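Local coordinates for protein alpha-L-arabinofuranosidase B (Aspergillus kawachii, PDB 6SXT) that hydrolyses terminal non-reducing alpha-L-arabinofuranosyl groups from arabinoxylan, arabinan and arabinogalactan, carrying a C-terminal arabinose-binding domain beside its catalytic domain, at residues Y34-G39 with S59-F64; H19-A24 with Y120-S125; K369-W374 with S390-G395. All blocks are in the same frame, centred on the assembly; numbering follows the deposited sequence.

In the fold
Contacts 1 and 2 are neighbours in the catalytic domain, whose family belongs to the concanavalin clan; contact 3 lies in the C-terminal arabinose-binding domain, a beta-trefoil. The centres of contacts 1 and 2 are about 13 Å apart, and the two meet directly: Asp62 OD1 of contact 1 is 2.6 Å from Tyr120 OH of contact 2, a probable hydrogen bond, while Tyr34 CE1 packs on Thr21 O. Both lie away from the catalytic residues Glu205 and Asp281. Contact 3 is remote, its centre about 37 Å from that of contact 1 and 38 Å from that of contact 2, but its Trp374 side chain comes within about 8 Å of the side chain of the arabinose-binding residue Leu452.

Contact 1 (Y34-G39 with S59-F64); sequences YQLQRG and SAQDTF. With EDO (1,2-ethanediol), chain B.
Arg38 lies flat on Phe64, and the pair makes up much of the interface between strand 34-38 and helix 59-64. Guanidinium and ring are nearly parallel, their planes 10° apart and their centres separated by 4.3 Å, so this is a cation-pi stack. The aliphatic part of the arginine shares the same face: Arg38 CD sits 3.7 Å from the Phe64 ring centroid in a CH-pi contact. From CG to NE the arginine chain is extended, which lays CD over the ring and brings the guanidinium above CE1, toward its rim. A long side chain that is greasy in its shaft and flat at its end suits this place well.

Two hydrogen bonds add direction. Arg38 NH1 gives one to Phe64 O (3.2 Å), nearly straight and lying in the guanidinium plane, directed at a lone pair of the carbonyl; the stacked group is thus also held at its edge. Its NH2 forms a salt bridge with Asp41. At the other end of the strand, Tyr34 OH donates to Gln61 OE1 over 2.6 Å, with ring and amide planes almost perpendicular. Gln61 NE2 bonds to Ala107 O, so both ends of this buried amide are satisfied.

Strand 34-38 is an inner strand of a four-stranded antiparallel sheet in the catalytic domain, flanked by strands 44-47 and 70-75, and the short helix packs on it with its axis only 18° from parallel.

Apolar contacts fill the middle. Leu36 points toward the helix, its CD1 touching Gln61 CG at 3.7 Å and its CB meeting Phe64 CE2 at 4.0 Å. Phe64 reaches the strand because its CG is anti to the backbone N (chi1 -176°), which swings the ring across to Leu36 and Arg38.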
# COMPACT_ATOMS: atom_id res chain seq x y z
N TYR A 34 3.05 15.40 2.77
CA TYR A 34 2.00 14.58 3.41
C TYR A 34 1.88 14.92 4.88
O TYR A 34 2.79 15.56 5.44
CB TYR A 34 2.25 13.08 3.17
CG TYR A 34 3.49 12.49 3.75
CD1 TYR A 34 4.70 12.59 3.11
CD2 TYR A 34 3.46 11.76 4.94
CE1 TYR A 34 5.83 11.96 3.59
CE2 TYR A 34 4.61 11.15 5.48
CZ TYR A 34 5.79 11.20 4.75
OH TYR A 34 6.94 10.64 5.23
N GLN A 35 0.77 14.49 5.45
CA GLN A 35 0.49 14.60 6.89
C GLN A 35 0.49 13.21 7.53
O GLN A 35 -0.03 12.27 6.93
CB GLN A 35 -0.81 15.35 7.06
CG GLN A 35 -1.09 15.65 8.54
CD GLN A 35 -2.48 16.19 8.74
OE1 GLN A 35 -3.45 15.47 8.65
NE2 GLN A 35 -2.57 17.49 9.04
N LEU A 36 1.04 13.18 8.72
CA LEU A 36 1.05 12.01 9.61
C LEU A 36 0.11 12.24 10.78
O LEU A 36 0.05 13.39 11.26
CB LEU A 36 2.44 11.80 10.17
CG LEU A 36 3.51 11.37 9.18
CD1 LEU A 36 4.89 11.62 9.77
CD2 LEU A 36 3.32 9.91 8.80
N GLN A 37 -0.45 11.16 11.31
CA GLN A 37 -1.16 11.16 12.60
C GLN A 37 -0.60 10.01 13.41
O GLN A 37 -0.53 8.90 12.85
CB GLN A 37 -2.66 11.03 12.44
CG GLN A 37 -3.39 11.11 13.78
CD GLN A 37 -4.90 11.02 13.56
OE1 GLN A 37 -5.40 10.50 12.56
NE2 GLN A 37 -5.66 11.67 14.45
N ARG A 38 -0.19 10.26 14.63
CA ARG A 38 0.40 9.21 15.48
C ARG A 38 -0.61 8.74 16.51
O ARG A 38 -1.42 9.52 17.01
CB ARG A 38 1.71 9.66 16.11
CG ARG A 38 1.59 10.77 17.15
CD ARG A 38 2.96 11.20 17.59
NE ARG A 38 2.85 12.31 18.50
CZ ARG A 38 3.86 13.02 18.94
NH1 ARG A 38 5.09 12.82 18.48
NH2 ARG A 38 3.61 14.03 19.77
N GLY A 39 -0.49 7.47 16.88
CA GLY A 39 -1.50 6.87 17.77
C GLY A 39 -1.35 7.25 19.21
O GLY A 39 -2.37 7.17 19.96
N SER A 59 13.57 11.20 8.21
CA SER A 59 14.07 11.22 9.59
C SER A 59 13.04 11.92 10.49
O SER A 59 12.81 11.44 11.63
CB SER A 59 15.44 11.87 9.58
OG SER A 59 15.91 11.92 10.90
N ALA A 60 12.41 12.98 9.99
CA ALA A 60 11.37 13.68 10.76
C ALA A 60 10.17 12.74 10.99
O ALA A 60 9.56 12.78 12.04
CB ALA A 60 10.93 14.95 10.08
N GLN A 61 9.83 11.89 10.03
CA GLN A 61 8.76 10.90 10.27
C GLN A 61 9.18 9.92 11.37
O GLN A 61 8.41 9.69 12.29
CB GLN A 61 8.41 10.13 9.00
CG GLN A 61 7.43 9.01 9.27
CD GLN A 61 6.99 8.25 8.06
OE1 GLN A 61 6.54 8.84 7.09
NE2 GLN A 61 7.07 6.92 8.14
N ASP A 62 10.38 9.37 11.24
CA ASP A 62 10.86 8.40 12.24
C ASP A 62 10.79 9.04 13.64
O ASP A 62 10.42 8.33 14.62
CB ASP A 62 12.28 7.99 11.90
CG ASP A 62 12.40 7.14 10.66
OD1 ASP A 62 11.38 6.67 10.14
OD2 ASP A 62 13.58 6.89 10.25
N THR A 63 11.18 10.31 13.77
CA THR A 63 11.16 10.99 15.08
C THR A 63 9.73 11.11 15.59
O THR A 63 9.42 10.78 16.77
CB THR A 63 11.83 12.37 14.91
OG1 THR A 63 13.19 12.07 14.59
CG2 THR A 63 11.75 13.23 16.15
N PHE A 64 8.82 11.56 14.74
CA PHE A 64 7.41 11.80 15.14
C PHE A 64 6.76 10.48 15.55
O PHE A 64 5.98 10.46 16.50
CB PHE A 64 6.65 12.44 13.99
CG PHE A 64 5.24 12.79 14.35
CD1 PHE A 64 4.99 13.82 15.24
CD2 PHE A 64 4.16 12.13 13.78
CE1 PHE A 64 3.69 14.19 15.54
CE2 PHE A 64 2.86 12.52 14.07
CZ PHE A 64 2.64 13.57 14.91
C1 EDO B . -7.13 14.35 9.76
O1 EDO B . -6.31 15.25 8.96
C2 EDO B . -7.03 14.44 11.25

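Contact 2 (H19-A24 with Y120-S125)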
# COMPACT_ATOMS: atom_id res chain seq x y z
N HIS A 19 0.98 14.22 -6.46
CA HIS A 19 0.90 13.54 -5.15
C HIS A 19 2.13 12.65 -4.94
O HIS A 19 2.40 11.77 -5.77
CB HIS A 19 -0.30 12.65 -5.13
CG HIS A 19 -1.59 13.36 -5.28
ND1 HIS A 19 -2.47 13.08 -6.32
CD2 HIS A 19 -2.15 14.32 -4.52
CE1 HIS A 19 -3.54 13.85 -6.19
NE2 HIS A 19 -3.40 14.61 -5.09
N SER A 20 2.86 12.83 -3.85
CA SER A 20 3.97 11.91 -3.53
C SER A 20 4.31 12.03 -2.06
O SER A 20 4.42 13.15 -1.55
CB SER A 20 5.24 12.21 -4.34
OG SER A 20 6.25 11.27 -3.97
N THR A 21 4.56 10.88 -1.42
CA THR A 21 5.10 10.84 -0.07
C THR A 21 6.61 10.71 -0.10
O THR A 21 7.22 10.78 0.97
CB THR A 21 4.40 9.77 0.77
OG1 THR A 21 4.61 8.51 0.11
CG2 THR A 21 2.94 10.05 0.96
N THR A 22 7.19 10.44 -1.25
CA THR A 22 8.65 10.24 -1.37
C THR A 22 9.39 11.51 -1.73
O THR A 22 10.53 11.66 -1.28
CB THR A 22 8.99 9.08 -2.29
OG1 THR A 22 8.56 9.47 -3.59
CG2 THR A 22 8.34 7.79 -1.83
N ARG A 23 8.85 12.34 -2.62
CA ARG A 23 9.64 13.47 -3.17
C ARG A 23 8.78 14.58 -3.72
O ARG A 23 7.61 14.40 -4.09
CB ARG A 23 10.61 12.97 -4.23
CG ARG A 23 9.94 12.41 -5.48
CD ARG A 23 11.00 12.18 -6.54
NE ARG A 23 10.45 11.67 -7.79
CZ ARG A 23 10.91 12.02 -8.99
NH1 ARG A 23 11.91 12.88 -9.13
NH2 ARG A 23 10.33 11.50 -10.05
N ALA A 24 9.39 15.76 -3.79
CA ALA A 24 8.83 16.86 -4.57
C ALA A 24 8.78 16.50 -6.05
O ALA A 24 9.74 15.86 -6.57
CB ALA A 24 9.72 18.09 -4.36
N TYR A 120 9.35 7.02 2.35
CA TYR A 120 8.21 6.11 2.62
C TYR A 120 7.12 6.30 1.59
O TYR A 120 6.68 7.45 1.38
CB TYR A 120 7.69 6.42 4.02
CG TYR A 120 8.64 6.03 5.11
CD1 TYR A 120 8.85 4.69 5.42
CD2 TYR A 120 9.38 6.99 5.81
CE1 TYR A 120 9.70 4.31 6.46
CE2 TYR A 120 10.21 6.62 6.86
CZ TYR A 120 10.39 5.28 7.18
OH TYR A 120 11.27 4.93 8.16
N GLY A 121 6.69 5.19 0.98
CA GLY A 121 5.52 5.16 0.11
C GLY A 121 4.25 4.85 0.87
O GLY A 121 4.25 4.73 2.08
N VAL A 122 3.18 4.69 0.10
CA VAL A 122 1.83 4.48 0.65
C VAL A 122 1.43 3.03 0.39
O VAL A 122 1.02 2.71 -0.71
CB VAL A 122 0.82 5.46 0.07
CG1 VAL A 122 -0.53 5.32 0.74
CG2 VAL A 122 1.34 6.88 0.17
N PHE A 123 1.59 2.19 1.40
CA PHE A 123 1.28 0.75 1.29
C PHE A 123 -0.19 0.56 1.67
O PHE A 123 -0.56 0.83 2.83
CB PHE A 123 2.17 -0.04 2.22
CG PHE A 123 2.14 -1.53 2.04
CD1 PHE A 123 1.13 -2.30 2.63
CD2 PHE A 123 3.15 -2.17 1.35
CE1 PHE A 123 1.13 -3.68 2.48
CE2 PHE A 123 3.16 -3.55 1.22
CZ PHE A 123 2.17 -4.31 1.83
N MET A 124 -0.98 0.12 0.73
CA MET A 124 -2.44 0.09 0.92
C MET A 124 -2.91 -1.37 0.94
O MET A 124 -2.73 -2.08 -0.04
CB MET A 124 -3.14 0.85 -0.19
CG MET A 124 -2.62 2.32 -0.24
SD MET A 124 -3.37 3.37 -1.48
CE MET A 124 -4.96 3.60 -0.71
N SER A 125 -3.42 -1.78 2.11
CA SER A 125 -4.05 -3.08 2.35
C SER A 125 -5.50 -3.00 1.91
O SER A 125 -6.12 -1.92 1.83
CB SER A 125 -3.84 -3.44 3.80
OG SER A 125 -4.23 -2.37 4.66
O HOH W 1 8.68 9.72 3.06
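Thr21 OG1 donates a 2.6 Å hydrogen bond to Tyr120 O, the shortest polar link between the 19-24 and 120-125 segments. The hydroxyl lies in the carbonyl plane and uses a lone pair of the oxygen, with a C=O...donor angle of 136°. It gets there because a chi1 of 59° tucks OG1 in between the residue's own N and C, the same rotation that turns the methyl to the other strand's side chain. Threonine serves both needs: its hydroxyl takes the carbonyl while CG2 packs on Val122 CG2 at 3.6 Å. These two side chains cross at about a right angle, and Ile75 of strand 70-75 touches both, so the methyls belong to a buried apolar patch.

A water makes a second bridge. It donates to Thr21 O at 2.8 Å and accepts from Tyr120 N at 2.9 Å, joining two backbone groups that do not bond to each other directly. Thr22 adds a methyl, CG2, lying 3.6 Å from Tyr120 O, while its hydroxyl turns to Tyr317. Gly121 fits closely beside them, its CA lying 3.5 Å from Thr21 OG1.

The bend of 19-24 is fixed from within. Ser20 OG accepts from the backbone N of Thr22 at 3.0 Å and from that of Arg23, so a single small hydroxyl collects two main-chain N-H groups as the chain turns after His19.

Both strands, 15-20 and 117-124, pair with strand 288-296 in the large antiparallel sheet of the catalytic domain. The serine forms an ST turn and ST motif in the turn at 20-23, and the threonine and the water tie this turn to strand 117-124.

Contact 3 (K369-W374 with S390-G395)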
# COMPACT_ATOMS: atom_id res chain seq x y z
N LYS A 369 5.51 -26.61 26.10
CA LYS A 369 6.83 -26.08 25.71
C LYS A 369 6.96 -26.04 24.20
O LYS A 369 7.48 -25.03 23.66
CB LYS A 369 7.97 -26.87 26.33
CG LYS A 369 8.06 -26.63 27.83
CD LYS A 369 9.19 -27.39 28.44
CE LYS A 369 9.37 -27.11 29.91
NZ LYS A 369 10.52 -27.90 30.39
N GLU A 370 6.52 -27.08 23.51
CA GLU A 370 6.60 -27.10 22.04
C GLU A 370 5.62 -26.07 21.46
O GLU A 370 5.96 -25.46 20.39
CB GLU A 370 6.28 -28.49 21.49
CG GLU A 370 7.29 -29.54 21.83
CD GLU A 370 6.84 -30.86 21.21
OE1 GLU A 370 5.93 -30.85 20.37
OE2 GLU A 370 7.43 -31.92 21.59
N GLU A 371 4.44 -25.93 22.02
CA GLU A 371 3.40 -24.97 21.55
C GLU A 371 3.89 -23.52 21.75
O GLU A 371 3.36 -22.62 21.07
CB GLU A 371 2.10 -25.22 22.26
CG GLU A 371 1.46 -26.55 21.79
CD GLU A 371 0.33 -27.01 22.68
OE1 GLU A 371 0.26 -26.59 23.87
OE2 GLU A 371 -0.45 -27.81 22.20
N ALA A 372 4.82 -23.32 22.66
CA ALA A 372 5.41 -21.97 22.95
C ALA A 372 6.76 -21.82 22.26
O ALA A 372 7.52 -20.91 22.66
CB ALA A 372 5.54 -21.79 24.41
N SER A 373 7.09 -22.69 21.32
CA SER A 373 8.37 -22.63 20.60
C SER A 373 8.09 -22.48 19.11
O SER A 373 7.17 -23.13 18.58
CB SER A 373 9.26 -23.83 20.90
OG SER A 373 9.50 -23.84 22.29
N TRP A 374 8.87 -21.64 18.43
CA TRP A 374 8.60 -21.21 17.04
C TRP A 374 9.88 -21.22 16.23
O TRP A 374 10.88 -20.62 16.66
CB TRP A 374 7.96 -19.81 17.07
CG TRP A 374 6.70 -19.76 17.87
CD1 TRP A 374 6.56 -19.41 19.18
CD2 TRP A 374 5.42 -20.24 17.45
NE1 TRP A 374 5.27 -19.54 19.57
CE2 TRP A 374 4.55 -20.07 18.54
CE3 TRP A 374 4.93 -20.74 16.25
CZ2 TRP A 374 3.19 -20.37 18.46
CZ3 TRP A 374 3.60 -21.07 16.17
CH2 TRP A 374 2.75 -20.89 17.27
N SER A 390 5.31 -23.49 13.71
CA SER A 390 5.08 -24.28 14.95
C SER A 390 6.13 -25.38 15.08
O SER A 390 6.47 -26.06 14.08
CB SER A 390 3.69 -24.82 14.95
OG SER A 390 3.53 -25.73 16.05
N VAL A 391 6.66 -25.53 16.29
CA VAL A 391 7.59 -26.64 16.60
C VAL A 391 6.78 -27.97 16.68
O VAL A 391 7.24 -28.94 16.11
CB VAL A 391 8.40 -26.35 17.86
CG1 VAL A 391 8.99 -27.62 18.49
CG2 VAL A 391 9.51 -25.37 17.49
N ASP A 392 5.64 -27.96 17.32
CA ASP A 392 4.85 -29.22 17.49
C ASP A 392 4.14 -29.57 16.19
O ASP A 392 3.89 -30.77 15.96
CB ASP A 392 3.80 -29.10 18.57
CG ASP A 392 2.86 -27.93 18.35
OD1 ASP A 392 3.31 -26.79 18.67
OD2 ASP A 392 1.68 -28.17 17.98
N THR A 393 3.88 -28.58 15.32
CA THR A 393 3.13 -28.77 14.05
C THR A 393 3.92 -28.21 12.87
O THR A 393 3.61 -27.13 12.36
CB THR A 393 1.70 -28.24 14.16
OG1 THR A 393 1.03 -28.66 15.33
CG2 THR A 393 0.88 -28.63 12.98
N PRO A 394 4.98 -28.89 12.42
CA PRO A 394 5.79 -28.42 11.31
C PRO A 394 4.91 -28.27 10.07
O PRO A 394 3.90 -28.98 9.91
CB PRO A 394 6.85 -29.46 11.05
CG PRO A 394 6.77 -30.41 12.24
CD PRO A 394 5.49 -30.16 12.99
N GLY A 395 5.23 -27.25 9.26
CA GLY A 395 4.40 -26.95 8.09
C GLY A 395 3.27 -26.01 8.37
O GLY A 395 2.60 -25.59 7.40
O HOH W 2 4.45 -24.15 18.25
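Val391 lies against the end of helix 366-371, and its side chain can be followed outward from CB. That carbon is 3.6 Å from Glu370 O and close to Ser373 O as well. One branch, CG1, passes to Glu370 CB at 4.1 Å; the other, CG2, lies 3.4 Å from Ser373 O and also touches Ser373 CB. A branched, compact residue suits this spot, as its two methyls straddle the turn that follows the helix. Its backbone N gives Ser373 O a weak hydrogen bond of 3.4 Å.

Next to it Asp392 turns toward the helix, where a chi1 of 55° brings OD1 over the helix end, 3.4 Å from Glu371 CA. This oxygen is hydrogen-bonded to His350, while OD2 accepts from Thr393 OG1. Beyond Val391, Trp374 and Ser390 form an antiparallel non-hydrogen-bonded pair, where strand 374-378 begins and strand 386-390 ends, and Trp374 CZ3 lies 3.7 Å from Ser390 CA. A water bonded to both Ser373 O and Ser390 OG, each at 2.9 Å, sits over one face of the indole.

Glu370 and Glu371 both bring carboxylates near that of Asp392, with Glu371 OE2 4.7 Å from Asp392 OD2, which would probably raise the cost of its ionisation, whereas the bonds from His350 and Thr393 would favour the charged form.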